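Local coordinates for odorant binding protein 4 (PDB 6JPM), which probably binds small odorant molecules, as a secreted odorant-binding protein of the PBP/GOBP family from the predatory lacewing Chrysopa pallens, at residues Arg15-Pro20 / Leu51-Ile56. Residues are numbered along the deposited sequence; the frame is centred on the assembly and turned at random.
Sequences RKMCQP and LETMKI
Met17 and Thr53 meet tip to tip where helix 4-22 passes the C-terminal end of helix 41-53. The thioether methyl does the touching. Met17 CE lies 3.1 Å from Thr53 OG1 and 3.6 Å from Thr53 CG2, so it faces both branches of the threonine. The Met17 chain leaves its helix extended, with CG anti to the backbone N (chi1 166°). It bends only at chi3 (60°), which turns CE back from the line of the chain and onto Thr53. The hydroxyl of Thr53 has its polar partner in its own helix, the carbonyl oxygen of Cys49 one turn earlier. Its chi1 of -60° sets OG1 beside the backbone N and leaves CG2 beside the carbonyl carbon. Cys18 adds a lighter touch, with SG 3.9 Å from Thr53 OG1. This sulfur is joined to Cys49 in a disulfide, one of the cross-links characteristic of insect odorant-binding proteins. The covalent bond ties the two helices together right beside the methionine contact, where the non-covalent area is small.

Within segment 15-20, Arg15 NE donates to Gln19 OE1 at 2.9 Å, from above the carbonyl plane of the amide. Both side chains also engage Asp26 OD1, Arg15 through a salt bridge and Gln19 through a hydrogen bond. The chain leaves the helix of segment 51-56 in a Schellman motif, with Lys55 at positive phi. Lys55 N bonds Glu52 O at 2.8 Å, and Ile56 N makes a weak bond to Leu51 O.

Helix 4-22 also reaches Thr53 and Met54 through Met14, while Cys18 rests on Tyr46 and Ile50 of helix 41-53. Leu51 packs on Ala101 and Phe104 of helix 99-111. Ile56, which leads into strand 57-58 of the short antiparallel pair with 61-62, touches Phe104, and Val67 and Gln70 of helix 64-70.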
# COMPACT_ATOMS: atom_id res chain seq x y z
N ARG A 15 8.10 0.33 7.08
CA ARG A 15 7.79 1.64 7.64
C ARG A 15 9.04 2.30 8.20
O ARG A 15 9.27 3.49 7.96
CB ARG A 15 6.72 1.51 8.72
CG ARG A 15 6.28 2.87 9.26
CD ARG A 15 5.97 2.76 10.69
NE ARG A 15 5.87 4.05 11.35
CZ ARG A 15 4.76 4.49 11.91
NH1 ARG A 15 3.68 3.73 11.85
NH2 ARG A 15 4.71 5.66 12.53
N LYS A 16 9.86 1.53 8.93
CA LYS A 16 11.09 2.05 9.52
C LYS A 16 12.02 2.62 8.45
O LYS A 16 12.74 3.58 8.71
CB LYS A 16 11.82 0.94 10.28
CG LYS A 16 11.23 0.57 11.61
CD LYS A 16 12.08 -0.53 12.23
CE LYS A 16 11.61 -0.94 13.61
NZ LYS A 16 12.30 -2.20 14.03
N MET A 17 12.00 2.05 7.25
CA MET A 17 12.82 2.63 6.19
C MET A 17 12.14 3.83 5.54
O MET A 17 12.78 4.86 5.31
CB MET A 17 13.13 1.56 5.15
CG MET A 17 13.68 2.16 3.88
SD MET A 17 13.55 1.00 2.53
CE MET A 17 11.79 0.75 2.48
N CYS A 18 10.84 3.73 5.25
CA CYS A 18 10.18 4.75 4.43
C CYS A 18 9.77 6.00 5.20
O CYS A 18 9.67 7.07 4.60
CB CYS A 18 8.95 4.17 3.75
SG CYS A 18 9.41 3.12 2.35
N GLN A 19 9.48 5.88 6.50
CA GLN A 19 9.05 7.07 7.22
C GLN A 19 10.17 8.10 7.33
O GLN A 19 9.93 9.27 6.98
CB GLN A 19 8.47 6.69 8.59
CG GLN A 19 8.16 7.91 9.48
CD GLN A 19 7.35 7.56 10.73
OE1 GLN A 19 7.43 6.45 11.24
NE2 GLN A 19 6.57 8.52 11.22
N PRO A 20 11.39 7.77 7.77
CA PRO A 20 12.46 8.78 7.80
C PRO A 20 12.82 9.33 6.44
O PRO A 20 13.30 10.46 6.35
CB PRO A 20 13.66 8.03 8.41
CG PRO A 20 13.15 6.77 8.93
CD PRO A 20 11.86 6.46 8.26
N LEU A 51 4.96 1.21 -1.56
CA LEU A 51 4.54 0.37 -2.68
C LEU A 51 5.68 0.14 -3.67
O LEU A 51 5.72 -0.90 -4.33
CB LEU A 51 3.32 0.98 -3.37
CG LEU A 51 2.04 0.88 -2.54
CD1 LEU A 51 1.04 1.92 -2.99
CD2 LEU A 51 1.45 -0.56 -2.66
N GLU A 52 6.62 1.08 -3.80
CA GLU A 52 7.84 0.77 -4.55
C GLU A 52 8.64 -0.33 -3.86
O GLU A 52 9.12 -1.26 -4.51
CB GLU A 52 8.70 2.02 -4.73
CG GLU A 52 8.29 2.92 -5.89
CD GLU A 52 9.27 4.07 -6.10
OE1 GLU A 52 10.22 4.18 -5.29
OE2 GLU A 52 9.10 4.86 -7.05
N THR A 53 8.77 -0.24 -2.54
CA THR A 53 9.51 -1.26 -1.79
C THR A 53 8.85 -2.62 -1.90
O THR A 53 9.54 -3.64 -1.96
CB THR A 53 9.64 -0.82 -0.34
OG1 THR A 53 10.36 0.41 -0.30
CG2 THR A 53 10.39 -1.87 0.49
N MET A 54 7.52 -2.67 -1.94
CA MET A 54 6.82 -3.92 -2.18
C MET A 54 6.88 -4.37 -3.64
O MET A 54 6.41 -5.47 -3.95
CB MET A 54 5.35 -3.81 -1.77
CG MET A 54 5.14 -3.57 -0.27
SD MET A 54 3.43 -3.10 0.06
CE MET A 54 2.59 -4.68 -0.10
N LYS A 55 7.43 -3.53 -4.53
CA LYS A 55 7.51 -3.76 -5.97
C LYS A 55 6.15 -3.76 -6.66
O LYS A 55 6.05 -4.12 -7.83
CB LYS A 55 8.27 -5.06 -6.29
CG LYS A 55 9.74 -4.97 -5.93
CD LYS A 55 10.46 -6.30 -6.08
CE LYS A 55 10.12 -7.24 -4.94
NZ LYS A 55 11.04 -8.41 -4.91
N ILE A 56 5.10 -3.33 -5.96
CA ILE A 56 3.76 -3.23 -6.53
C ILE A 56 3.63 -2.01 -7.43
O ILE A 56 2.90 -2.03 -8.42
CB ILE A 56 2.73 -3.22 -5.38
CG1 ILE A 56 2.78 -4.55 -4.61
CG2 ILE A 56 1.32 -2.95 -5.90
CD1 ILE A 56 2.33 -5.76 -5.45